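Local coordinates for protein cytolethal distending toxin subunit B (Escherichia coli, PDB 2F1N) that nicks DNA as the endonuclease subunit of a tripartite bacterial toxin, very probably damaging the DNA of intoxicated cells and arresting their cycle at G2/M, at residues 64-69 / 77-82; 73-78 / 120-125; 135-140 / 176-181; 204-209 / 224-229. One frame throughout, in Å; residues are numbered along the deposited sequence.

Interaction 1: residues 64-69 / 77-82; sequences VDTGRV and VRELIW. Unlike the reference sequence in segment 64-69: R68 (reference Thr), V69 (reference Leu).
The E79 carboxylate receives two of the side-chain bonds between 64-69 and 77-82, its two oxygens gripping different residues. OE1 accepts the hydroxyl of T66 through its anti lone pair, with T66 OG1 to E79 OE1 at 2.7 Å. R68 NH1 forms a salt bridge with E79 OE2 at 2.8 Å, on the syn side of that oxygen, the guanidinium and carboxylate planes standing 70° apart. An extended R68 chain, CG anti to the backbone N (chi1 177°), reaches over to this carboxylate. A second salt bridge joins R78 NE to D65 OD2 at 3.1 Å; the nitrogen comes from above the carboxylate plane, and L80 CD2 lies over one guanidinium face of R78.

Backbone bonds tie V64 and I81 in both directions as an antiparallel hydrogen-bonded pair, and T66 N continues to E79 O. Beyond D65 the chain turns: D65 OD1 accepts G67 N in an Asx turn, and T66 OG1 accepts R68 N in an ST turn. A water at 2.9 Å from D65 OD1 also bridges R68 O and E79 N. Apolar contact is slight, chiefly T66 CG2 against I81 CG1 at 3.5 Å.

Strand 64-65 is the outermost of its sheet, and Y96 OH also bonds E79 OE2. With R68 and two hydroxyls about it, the buried E79 carboxylate is probably stabilised as an anion, so backbone bonds and charge pairing, more than apolar packing, hold this edge.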
loop_
_atom_site.group_PDB
_atom_site.type_symbol
_atom_site.label_atom_id
_atom_site.label_comp_id
_atom_site.label_asym_id
_atom_site.label_seq_id
_atom_site.Cartn_x
_atom_site.Cartn_y
_atom_site.Cartn_z
ATOM N N VAL A 64 -15.526 7.499 9.792
ATOM C CA VAL A 64 -16.947 7.186 9.526
ATOM C C VAL A 64 -17.164 6.775 8.078
ATOM O O VAL A 64 -16.775 7.507 7.179
ATOM C CB VAL A 64 -17.830 8.428 9.836
ATOM C CG1 VAL A 64 -19.315 8.159 9.524
ATOM C CG2 VAL A 64 -17.658 8.872 11.257
ATOM N N ASP A 65 -17.788 5.613 7.841
ATOM C CA ASP A 65 -18.103 5.142 6.476
ATOM C C ASP A 65 -18.897 6.203 5.723
ATOM O O ASP A 65 -19.885 6.738 6.248
ATOM C CB ASP A 65 -19.015 3.898 6.578
ATOM C CG ASP A 65 -19.065 3.050 5.287
ATOM O OD1 ASP A 65 -18.894 3.532 4.107
ATOM O OD2 ASP A 65 -19.285 1.817 5.372
ATOM N N THR A 66 -18.509 6.476 4.483
ATOM C CA THR A 66 -19.232 7.457 3.687
ATOM C C THR A 66 -20.457 6.876 3.012
ATOM O O THR A 66 -21.288 7.646 2.509
ATOM C CB THR A 66 -18.322 7.960 2.564
ATOM O OG1 THR A 66 -17.903 6.830 1.792
ATOM C CG2 THR A 66 -17.035 8.573 3.136
ATOM N N GLY A 67 -20.511 5.553 2.918
ATOM C CA GLY A 67 -21.574 4.819 2.242
ATOM C C GLY A 67 -21.260 4.664 0.750
ATOM O O GLY A 67 -22.101 4.163 -0.010
ATOM N N ARG A 68 -20.040 5.025 0.341
ATOM C CA ARG A 68 -19.670 4.885 -1.081
ATOM C C ARG A 68 -19.884 3.433 -1.556
ATOM O O ARG A 68 -19.507 2.445 -0.854
ATOM C CB ARG A 68 -18.189 5.280 -1.292
ATOM C CG ARG A 68 -17.692 5.102 -2.720
ATOM C CD ARG A 68 -16.314 5.681 -2.889
ATOM N NE ARG A 68 -15.782 5.606 -4.256
ATOM C CZ ARG A 68 -14.749 6.321 -4.677
ATOM N NH1 ARG A 68 -14.108 7.211 -3.844
ATOM N NH2 ARG A 68 -14.369 6.159 -5.944
ATOM N N VAL A 69 -20.511 3.289 -2.729
ATOM C CA VAL A 69 -20.715 1.937 -3.306
ATOM C C VAL A 69 -19.490 1.526 -4.120
ATOM O O VAL A 69 -19.129 2.184 -5.104
ATOM C CB VAL A 69 -22.084 1.794 -4.060
ATOM C CG1 VAL A 69 -23.240 2.360 -3.210
ATOM C CG2 VAL A 69 -22.054 2.500 -5.335
ATOM N N VAL A 77 -14.767 -4.131 1.415
ATOM C CA VAL A 77 -14.018 -2.891 1.307
ATOM C C VAL A 77 -14.946 -1.706 1.611
ATOM O O VAL A 77 -16.078 -1.662 1.139
ATOM C CB VAL A 77 -13.322 -2.705 -0.066
ATOM C CG1 VAL A 77 -12.447 -1.390 -0.102
ATOM C CG2 VAL A 77 -12.463 -3.933 -0.416
ATOM N N ARG A 78 -14.458 -0.745 2.400
ATOM C CA ARG A 78 -15.261 0.416 2.799
ATOM C C ARG A 78 -14.435 1.663 2.674
ATOM O O ARG A 78 -13.248 1.654 2.987
ATOM C CB ARG A 78 -15.715 0.338 4.313
ATOM C CG ARG A 78 -16.712 -0.745 4.660
ATOM C CD ARG A 78 -16.649 -1.091 6.169
ATOM N NE ARG A 78 -17.565 -0.219 6.871
ATOM C CZ ARG A 78 -17.527 0.058 8.175
ATOM N NH1 ARG A 78 -16.569 -0.431 8.943
ATOM N NH2 ARG A 78 -18.468 0.839 8.700
ATOM N N GLU A 79 -15.067 2.767 2.262
ATOM C CA GLU A 79 -14.426 4.084 2.305
ATOM C C GLU A 79 -14.877 4.783 3.569
ATOM O O GLU A 79 -16.079 4.873 3.818
ATOM C CB GLU A 79 -14.893 4.931 1.114
ATOM C CG GLU A 79 -14.357 6.357 1.130
ATOM C CD GLU A 79 -14.900 7.109 -0.061
ATOM O OE1 GLU A 79 -16.103 7.489 -0.082
ATOM O OE2 GLU A 79 -14.127 7.248 -1.027
ATOM N N LEU A 80 -13.912 5.289 4.352
ATOM C CA LEU A 80 -14.198 6.055 5.562
ATOM C C LEU A 80 -13.581 7.450 5.496
ATOM O O LEU A 80 -12.513 7.626 4.904
ATOM C CB LEU A 80 -13.680 5.308 6.828
ATOM C CG LEU A 80 -13.644 3.765 6.768
ATOM C CD1 LEU A 80 -12.670 3.200 7.844
ATOM C CD2 LEU A 80 -15.038 3.190 6.973
ATOM N N ILE A 81 -14.258 8.450 6.071
ATOM C CA ILE A 81 -13.639 9.734 6.228
ATOM C C ILE A 81 -13.171 9.879 7.659
ATOM O O ILE A 81 -13.901 9.561 8.610
ATOM C CB ILE A 81 -14.586 10.910 5.769
ATOM C CG1 ILE A 81 -14.621 10.916 4.249
ATOM C CG2 ILE A 81 -14.023 12.304 6.175
ATOM C CD1 ILE A 81 -15.684 11.858 3.588
ATOM N N TRP A 82 -11.948 10.385 7.802
ATOM C CA TRP A 82 -11.326 10.506 9.127
ATOM C C TRP A 82 -10.974 11.962 9.317
ATOM O O TRP A 82 -10.062 12.517 8.670
ATOM C CB TRP A 82 -10.094 9.580 9.222
ATOM C CG TRP A 82 -9.406 9.497 10.570
ATOM C CD1 TRP A 82 -9.924 9.814 11.817
ATOM C CD2 TRP A 82 -8.068 9.042 10.789
ATOM N NE1 TRP A 82 -8.973 9.565 12.789
ATOM C CE2 TRP A 82 -7.833 9.075 12.186
ATOM C CE3 TRP A 82 -7.050 8.570 9.938
ATOM C CZ2 TRP A 82 -6.596 8.697 12.752
ATOM C CZ3 TRP A 82 -5.811 8.149 10.511
ATOM C CH2 TRP A 82 -5.621 8.216 11.908
HETATM O O HOH W 1 -17.906 2.420 1.606
#

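Interaction 2: residues 73-78 / 120-125; sequences PGIPVR and VFVLSP
P73 meets V122 and S124 with its ring: P73 CD lies 3.6 Å from V122 O and P73 CG 3.6 Å from S124 OG, both van der Waals approaches. The polar link here is indirect, for a water 2.9 Å from S124 OG donates to P73 O.

I75 follows as the broadest hydrophobic contributor of the loop. I75 CB sits 3.6 Å from V122 CG1, and the two side chains lie alongside, pointing opposite ways. With CG1 trans to the carbonyl carbon (chi1 -62°) and chi2 extended, I75 CD1 runs on beyond V122 to the S124 backbone, passing 3.9 Å from L123 O. P125 CD marks the far limit of this reach.

V77 closes the row: V77 CG2 packs on V122 CG2 at 3.8 Å, while V77 CG1 comes more loosely to V120 CG1 at 4.4 Å. V122 is thus shared, its CG1 facing chiefly I75 and its CG2 chiefly V77, with the P73 ring near its CB.

In the fold, the loop leading into strand 78-83 of the eight-stranded sheet packs here on the edge strand 119-123 of the six-stranded one. L134 of strand 133-138 and S98 of strand 92-98 adjoin V77; on the other side of strand 119-123, F121 and L123 turn to helix 156-168.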
loop_
_atom_site.group_PDB
_atom_site.type_symbol
_atom_site.label_atom_id
_atom_site.label_comp_id
_atom_site.label_asym_id
_atom_site.label_seq_id
_atom_site.Cartn_x
_atom_site.Cartn_y
_atom_site.Cartn_z
ATOM N N PRO A 73 -15.446 -8.145 -5.982
ATOM C CA PRO A 73 -15.780 -9.569 -6.230
ATOM C C PRO A 73 -15.909 -10.318 -4.906
ATOM O O PRO A 73 -15.148 -11.255 -4.622
ATOM C CB PRO A 73 -14.587 -10.076 -7.052
ATOM C CG PRO A 73 -13.380 -9.276 -6.479
ATOM C CD PRO A 73 -13.982 -7.888 -6.094
ATOM N N GLY A 74 -16.851 -9.866 -4.073
ATOM C CA GLY A 74 -17.088 -10.438 -2.756
ATOM C C GLY A 74 -15.960 -10.190 -1.750
ATOM O O GLY A 74 -15.829 -10.934 -0.774
ATOM N N ILE A 75 -15.175 -9.130 -1.941
ATOM C CA ILE A 75 -14.185 -8.788 -0.927
ATOM C C ILE A 75 -14.583 -7.523 -0.171
ATOM O O ILE A 75 -14.766 -6.490 -0.828
ATOM C CB ILE A 75 -12.823 -8.610 -1.566
ATOM C CG1 ILE A 75 -12.355 -9.922 -2.218
ATOM C CG2 ILE A 75 -11.782 -8.078 -0.504
ATOM C CD1 ILE A 75 -11.346 -9.709 -3.316
ATOM N N PRO A 76 -14.720 -7.605 1.158
ATOM C CA PRO A 76 -15.084 -6.459 1.992
ATOM C C PRO A 76 -14.175 -5.268 1.754
ATOM O O PRO A 76 -12.955 -5.394 1.852
ATOM C CB PRO A 76 -14.877 -6.985 3.410
ATOM C CG PRO A 76 -15.204 -8.443 3.271
ATOM C CD PRO A 76 -14.616 -8.843 1.981
ATOM N N VAL A 77 -14.767 -4.131 1.415
ATOM C CA VAL A 77 -14.018 -2.891 1.307
ATOM C C VAL A 77 -14.946 -1.706 1.611
ATOM O O VAL A 77 -16.078 -1.662 1.139
ATOM C CB VAL A 77 -13.322 -2.705 -0.066
ATOM C CG1 VAL A 77 -12.447 -1.390 -0.102
ATOM C CG2 VAL A 77 -12.463 -3.933 -0.416
ATOM N N ARG A 78 -14.458 -0.745 2.400
ATOM C CA ARG A 78 -15.261 0.416 2.799
ATOM C C ARG A 78 -14.435 1.663 2.674
ATOM O O ARG A 78 -13.248 1.654 2.987
ATOM C CB ARG A 78 -15.715 0.338 4.313
ATOM C CG ARG A 78 -16.712 -0.745 4.660
ATOM C CD ARG A 78 -16.649 -1.091 6.169
ATOM N NE ARG A 78 -17.565 -0.219 6.871
ATOM C CZ ARG A 78 -17.527 0.058 8.175
ATOM N NH1 ARG A 78 -16.569 -0.431 8.943
ATOM N NH2 ARG A 78 -18.468 0.839 8.700
ATOM N N VAL A 120 -11.811 2.887 -6.957
ATOM C CA VAL A 120 -11.266 1.870 -6.042
ATOM C C VAL A 120 -11.168 0.528 -6.748
ATOM O O VAL A 120 -12.153 0.090 -7.374
ATOM C CB VAL A 120 -12.147 1.734 -4.803
ATOM C CG1 VAL A 120 -11.431 0.754 -3.756
ATOM C CG2 VAL A 120 -12.384 3.104 -4.210
ATOM N N PHE A 121 -10.019 -0.125 -6.601
ATOM C CA PHE A 121 -9.749 -1.459 -7.206
ATOM C C PHE A 121 -9.662 -2.546 -6.109
ATOM O O PHE A 121 -8.995 -2.354 -5.107
ATOM C CB PHE A 121 -8.452 -1.494 -7.995
ATOM C CG PHE A 121 -8.376 -0.454 -9.069
ATOM C CD1 PHE A 121 -9.366 -0.342 -10.024
ATOM C CD2 PHE A 121 -7.334 0.463 -9.075
ATOM C CE1 PHE A 121 -9.291 0.661 -11.029
ATOM C CE2 PHE A 121 -7.283 1.468 -10.056
ATOM C CZ PHE A 121 -8.245 1.542 -11.026
ATOM N N VAL A 122 -10.330 -3.674 -6.336
ATOM C CA VAL A 122 -10.256 -4.798 -5.435
ATOM C C VAL A 122 -9.992 -6.022 -6.299
ATOM O O VAL A 122 -10.859 -6.429 -7.093
ATOM C CB VAL A 122 -11.584 -5.047 -4.725
ATOM C CG1 VAL A 122 -11.293 -6.033 -3.602
ATOM C CG2 VAL A 122 -12.173 -3.729 -4.177
ATOM N N LEU A 123 -8.794 -6.580 -6.176
ATOM C CA LEU A 123 -8.398 -7.749 -6.949
ATOM C C LEU A 123 -8.293 -8.981 -6.009
ATOM O O LEU A 123 -7.880 -8.882 -4.844
ATOM C CB LEU A 123 -7.082 -7.492 -7.709
ATOM C CG LEU A 123 -6.974 -6.101 -8.414
ATOM C CD1 LEU A 123 -5.695 -5.978 -9.183
ATOM C CD2 LEU A 123 -8.154 -5.776 -9.344
ATOM N N SER A 124 -8.689 -10.133 -6.542
ATOM C CA SER A 124 -8.776 -11.362 -5.766
ATOM C C SER A 124 -7.403 -11.895 -5.386
ATOM O O SER A 124 -6.402 -11.647 -6.061
ATOM C CB SER A 124 -9.576 -12.407 -6.575
ATOM O OG SER A 124 -10.893 -11.877 -6.740
ATOM N N PRO A 125 -7.340 -12.627 -4.270
ATOM C CA PRO A 125 -6.103 -13.299 -3.889
ATOM C C PRO A 125 -5.651 -14.200 -5.014
ATOM O O PRO A 125 -6.498 -14.751 -5.732
ATOM C CB PRO A 125 -6.538 -14.193 -2.708
ATOM C CG PRO A 125 -7.726 -13.468 -2.119
ATOM C CD PRO A 125 -8.438 -12.839 -3.304
HETATM O O HOH W 2 -12.434 -12.753 -4.448
#

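Interaction 3: residues 135-140 / 176-181; sequences GIRIGN and QALNWM
L178 inserts its branched end between the R137 side chain and the backbone of N140. A chi1 of -67° and an extended chi2 bring L178 CD1 to R137 CD at 3.6 Å, the two chains roughly perpendicular to each other, while L178 CD2 lies 3.6 Å from N140 CA. R137 bends at chi3 (58°), which folds its guanidinium back so that R137 NH1 donates to G139 O at 2.9 Å, with that oxygen in the guanidinium plane. NE of the same group forms a salt bridge with E119.

N140 and N179 bring their amides together with planes 86° apart. The two ND2 atoms, 3.6 Å from each other, are both donors and do not bond mutually; D12 OD2 accepts from each, a shared acceptor consistent with their closeness. N140 ND2 also donates to a water at 2.8 Å, which in turn donates to A177 O. On the backbone, N179 N reaches N140 O at 3.0 Å, in the carbonyl plane.

This last bond lies just after helix 173-176, where the parallel neighbours 141-147 and 179-183 begin, inside the six-stranded sheet that is one of the two sheets of the DNase I-like fold.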
loop_
_atom_site.group_PDB
_atom_site.type_symbol
_atom_site.label_atom_id
_atom_site.label_comp_id
_atom_site.label_asym_id
_atom_site.label_seq_id
_atom_site.Cartn_x
_atom_site.Cartn_y
_atom_site.Cartn_z
ATOM N N GLY A 135 -6.594 -1.321 -4.051
ATOM C CA GLY A 135 -5.918 -0.182 -4.678
ATOM C C GLY A 135 -6.853 1.013 -4.850
ATOM O O GLY A 135 -8.080 0.844 -4.866
ATOM N N ILE A 136 -6.264 2.219 -4.989
ATOM C CA ILE A 136 -7.055 3.398 -5.362
ATOM C C ILE A 136 -6.389 4.077 -6.569
ATOM O O ILE A 136 -5.178 4.014 -6.733
ATOM C CB ILE A 136 -7.188 4.417 -4.199
ATOM C CG1 ILE A 136 -5.832 4.970 -3.774
ATOM C CG2 ILE A 136 -7.917 3.690 -2.980
ATOM C CD1 ILE A 136 -5.921 6.029 -2.686
ATOM N N ARG A 137 -7.194 4.753 -7.362
ATOM C CA ARG A 137 -6.678 5.582 -8.457
ATOM C C ARG A 137 -6.922 7.037 -8.088
ATOM O O ARG A 137 -8.032 7.381 -7.639
ATOM C CB ARG A 137 -7.413 5.242 -9.770
ATOM C CG ARG A 137 -6.858 6.093 -10.977
ATOM C CD ARG A 137 -7.565 5.792 -12.290
ATOM N NE ARG A 137 -9.015 6.034 -12.215
ATOM C CZ ARG A 137 -9.595 7.250 -12.306
ATOM N NH1 ARG A 137 -8.851 8.352 -12.433
ATOM N NH2 ARG A 137 -10.924 7.368 -12.216
ATOM N N ILE A 138 -5.894 7.886 -8.252
ATOM C CA ILE A 138 -6.061 9.332 -8.116
ATOM C C ILE A 138 -5.502 9.865 -9.422
ATOM O O ILE A 138 -4.296 9.719 -9.689
ATOM C CB ILE A 138 -5.277 9.857 -6.929
ATOM C CG1 ILE A 138 -5.915 9.322 -5.620
ATOM C CG2 ILE A 138 -5.316 11.403 -6.869
ATOM C CD1 ILE A 138 -4.937 9.336 -4.517
ATOM N N GLY A 139 -6.369 10.421 -10.257
ATOM C CA GLY A 139 -5.885 10.879 -11.573
ATOM C C GLY A 139 -5.315 9.721 -12.377
ATOM O O GLY A 139 -5.927 8.652 -12.520
ATOM N N ASN A 140 -4.102 9.918 -12.884
ATOM C CA ASN A 140 -3.477 8.952 -13.762
ATOM C C ASN A 140 -2.586 7.928 -13.050
ATOM O O ASN A 140 -1.828 7.228 -13.706
ATOM C CB ASN A 140 -2.603 9.757 -14.721
ATOM C CG ASN A 140 -2.284 9.016 -15.946
ATOM O OD1 ASN A 140 -3.186 8.645 -16.718
ATOM N ND2 ASN A 140 -0.973 8.810 -16.184
ATOM N N GLN A 176 -5.279 1.473 -19.445
ATOM C CA GLN A 176 -4.160 0.573 -19.725
ATOM C C GLN A 176 -2.832 1.238 -19.386
ATOM O O GLN A 176 -1.891 0.565 -18.996
ATOM C CB GLN A 176 -4.135 0.114 -21.217
ATOM C CG GLN A 176 -5.300 -0.796 -21.657
ATOM C CD GLN A 176 -5.429 -0.842 -23.192
ATOM O OE1 GLN A 176 -4.419 -0.849 -23.886
ATOM N NE2 GLN A 176 -6.670 -0.882 -23.704
ATOM N N ALA A 177 -2.763 2.569 -19.524
ATOM C CA ALA A 177 -1.520 3.306 -19.353
ATOM C C ALA A 177 -1.381 4.042 -18.049
ATOM O O ALA A 177 -0.546 4.934 -17.931
ATOM C CB ALA A 177 -1.305 4.318 -20.596
ATOM N N LEU A 178 -2.184 3.694 -17.046
ATOM C CA LEU A 178 -2.032 4.307 -15.729
ATOM C C LEU A 178 -0.669 3.944 -15.132
ATOM O O LEU A 178 -0.111 2.844 -15.364
ATOM C CB LEU A 178 -3.169 3.817 -14.801
ATOM C CG LEU A 178 -4.616 4.259 -15.142
ATOM C CD1 LEU A 178 -5.653 3.490 -14.234
ATOM C CD2 LEU A 178 -4.821 5.811 -15.012
ATOM N N ASN A 179 -0.073 4.872 -14.398
ATOM C CA ASN A 179 1.124 4.538 -13.652
ATOM C C ASN A 179 0.699 3.932 -12.338
ATOM O O ASN A 179 -0.042 4.559 -11.614
ATOM C CB ASN A 179 1.955 5.790 -13.394
ATOM C CG ASN A 179 2.501 6.379 -14.698
ATOM O OD1 ASN A 179 3.160 5.688 -15.442
ATOM N ND2 ASN A 179 2.202 7.650 -14.967
ATOM N N TRP A 180 1.172 2.726 -12.055
ATOM C CA TRP A 180 0.762 2.043 -10.807
ATOM C C TRP A 180 1.923 1.813 -9.855
ATOM O O TRP A 180 3.103 1.706 -10.271
ATOM C CB TRP A 180 0.029 0.742 -11.111
ATOM C CG TRP A 180 0.631 -0.185 -12.146
ATOM C CD1 TRP A 180 0.252 -0.268 -13.457
ATOM C CD2 TRP A 180 1.653 -1.182 -11.960
ATOM N NE1 TRP A 180 0.963 -1.255 -14.094
ATOM C CE2 TRP A 180 1.814 -1.849 -13.207
ATOM C CE3 TRP A 180 2.430 -1.624 -10.848
ATOM C CZ2 TRP A 180 2.741 -2.898 -13.409
ATOM C CZ3 TRP A 180 3.351 -2.690 -11.048
ATOM C CH2 TRP A 180 3.481 -3.321 -12.312
ATOM N N MET A 181 1.597 1.725 -8.551
ATOM C CA MET A 181 2.618 1.447 -7.565
ATOM C C MET A 181 2.018 0.470 -6.569
ATOM O O MET A 181 0.937 0.719 -6.075
ATOM C CB MET A 181 3.052 2.713 -6.826
ATOM C CG MET A 181 4.242 2.388 -5.946
ATOM S SD MET A 181 4.879 3.760 -4.970
ATOM C CE MET A 181 5.265 4.951 -6.249
HETATM O O HOH W 3 0.027 7.541 -18.509
#

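Interaction 4: residues 204-209 / 224-229; sequences ASEIIS and AVAGNS
I208 and A226 meet on one face of the strand pair, I208 CD1 reaching A226 CB at 3.7 Å. A chi1 of -51° sends the longer branch of the isoleucine diagonally across to A226, so that CD1 does not stop over the direct partner of I208, A224. E206 occupies the same face. Its chain leaves the backbone with chi1 59°, which puts E206 CG beside A226 CB at 4.1 Å, and the extended remainder carries the carboxylate on to S235 N, which bonds OE2. A226 is therefore flanked by both longer side chains.

These positions follow from an antiparallel pairing in which strand 205-208 and strand 224-228 run at 161°, their axes 4.6 Å apart at closest. E206 with A226 and I208 with A224 are hydrogen-bonded pairs, each bonded both ways; N228 N to A204 O, at 3.1 Å, adds a fifth bond. Strand 205-208 is outermost in the six-stranded sheet of this DNase I-like fold, and strand 222-228 pairs on its other side with strand 179-183.

On the opposite face, S205, I207 and V225 gather. V225 CG1 lies 3.9 Å from S205 CB, and V225 CG2 approaches I207 CG1 at 4.2 Å, so the valine spans both neighbours. S205 turns its OG to V201 O, and helix 190-194 adjoins I207 and V225. G227 pairs with S205 at a CA-CA distance of 4.0 Å, and the A204 carbonyl packs against the glycine, with A204 O 3.2 Å from G227 CA.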
loop_
_atom_site.group_PDB
_atom_site.type_symbol
_atom_site.label_atom_id
_atom_site.label_comp_id
_atom_site.label_asym_id
_atom_site.label_seq_id
_atom_site.Cartn_x
_atom_site.Cartn_y
_atom_site.Cartn_z
ATOM N N ALA A 204 8.491 -3.878 -17.516
ATOM C CA ALA A 204 7.407 -2.925 -17.332
ATOM C C ALA A 204 7.307 -2.395 -15.886
ATOM O O ALA A 204 6.350 -1.693 -15.558
ATOM C CB ALA A 204 6.048 -3.580 -17.755
ATOM N N SER A 205 8.334 -2.644 -15.078
ATOM C CA SER A 205 8.312 -2.174 -13.717
ATOM C C SER A 205 9.710 -1.985 -13.150
ATOM O O SER A 205 10.716 -2.379 -13.750
ATOM C CB SER A 205 7.540 -3.176 -12.822
ATOM O OG SER A 205 8.223 -4.417 -12.834
ATOM N N GLU A 206 9.776 -1.388 -11.970
ATOM C CA GLU A 206 11.040 -1.289 -11.231
ATOM C C GLU A 206 10.721 -1.495 -9.758
ATOM O O GLU A 206 9.670 -1.059 -9.262
ATOM C CB GLU A 206 11.675 0.104 -11.459
ATOM C CG GLU A 206 10.806 1.263 -11.038
ATOM C CD GLU A 206 11.373 2.626 -11.423
ATOM O OE1 GLU A 206 12.493 2.676 -11.979
ATOM O OE2 GLU A 206 10.689 3.641 -11.124
ATOM N N ILE A 207 11.626 -2.160 -9.064
ATOM C CA ILE A 207 11.454 -2.347 -7.623
ATOM C C ILE A 207 12.161 -1.198 -6.926
ATOM O O ILE A 207 13.301 -0.901 -7.250
ATOM C CB ILE A 207 11.978 -3.726 -7.219
ATOM C CG1 ILE A 207 11.106 -4.824 -7.897
ATOM C CG2 ILE A 207 11.951 -3.878 -5.710
ATOM C CD1 ILE A 207 11.542 -6.218 -7.592
ATOM N N ILE A 208 11.475 -0.530 -5.994
ATOM C CA ILE A 208 12.072 0.582 -5.235
ATOM C C ILE A 208 12.151 0.153 -3.774
ATOM O O ILE A 208 11.139 0.081 -3.087
ATOM C CB ILE A 208 11.232 1.889 -5.437
ATOM C CG1 ILE A 208 11.011 2.146 -6.923
ATOM C CG2 ILE A 208 11.899 3.146 -4.804
ATOM C CD1 ILE A 208 9.779 2.954 -7.200
ATOM N N SER A 209 13.361 -0.113 -3.288
ATOM C CA SER A 209 13.531 -0.695 -1.948
ATOM C C SER A 209 14.598 0.051 -1.199
ATOM O O SER A 209 15.530 0.588 -1.820
ATOM C CB SER A 209 13.893 -2.185 -2.016
ATOM O OG SER A 209 14.987 -2.370 -2.887
ATOM N N ALA A 224 8.371 -1.090 -2.531
ATOM C CA ALA A 224 7.410 -0.694 -3.579
ATOM C C ALA A 224 7.789 -1.254 -4.940
ATOM O O ALA A 224 8.979 -1.444 -5.222
ATOM C CB ALA A 224 7.257 0.836 -3.675
ATOM N N VAL A 225 6.778 -1.505 -5.787
ATOM C CA VAL A 225 7.023 -1.854 -7.203
ATOM C C VAL A 225 6.250 -0.840 -8.018
ATOM O O VAL A 225 5.038 -0.769 -7.893
ATOM C CB VAL A 225 6.542 -3.305 -7.543
ATOM C CG1 VAL A 225 6.863 -3.632 -9.028
ATOM C CG2 VAL A 225 7.131 -4.357 -6.570
ATOM N N ALA A 226 6.935 -0.047 -8.851
ATOM C CA ALA A 226 6.284 0.944 -9.716
ATOM C C ALA A 226 6.256 0.385 -11.130
ATOM O O ALA A 226 7.200 -0.297 -11.553
ATOM C CB ALA A 226 7.083 2.293 -9.711
ATOM N N GLY A 227 5.158 0.619 -11.842
ATOM C CA GLY A 227 5.077 0.071 -13.175
ATOM C C GLY A 227 4.072 0.759 -14.074
ATOM O O GLY A 227 3.362 1.666 -13.650
ATOM N N ASN A 228 4.048 0.338 -15.340
ATOM C CA ASN A 228 3.086 0.816 -16.301
ATOM C C ASN A 228 2.910 -0.278 -17.348
ATOM O O ASN A 228 3.902 -0.774 -17.927
ATOM C CB ASN A 228 3.570 2.109 -16.989
ATOM C CG ASN A 228 2.505 2.714 -17.838
ATOM O OD1 ASN A 228 2.007 2.106 -18.815
ATOM N ND2 ASN A 228 2.101 3.938 -17.472
ATOM N N SER A 229 1.667 -0.689 -17.558
ATOM C CA SER A 229 1.419 -1.903 -18.346
ATOM C C SER A 229 1.529 -1.704 -19.856
ATOM O O SER A 229 1.537 -2.699 -20.604
ATOM C CB SER A 229 0.079 -2.517 -18.008
ATOM O OG SER A 229 0.098 -2.823 -16.603
#

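How the interactions relate
Interaction 4 is the buried contact, interaction 1 is partly buried, and interactions 2 and 3 lie at the surface. Both 1 and 4 pair an outermost strand with its neighbour, but in different sheets: salt bridges reinforce the first, whereas small and apolar side chains line much of the second. Interactions 1 and 2 share V77 and R78 and touch where R68 packs on V120. Strands 119-123 and 133-138 adjoin, linking 2 to 3 through F121 N and G135 O, 2.8 Å apart. Interaction 3 meets 4 through strands 179-183 and 222-228, with N228 ND2 bonding A177 O. Interaction 2 packs mainly apolar groups; interaction 3 mixes amide and backbone bonding with the packing of one leucine.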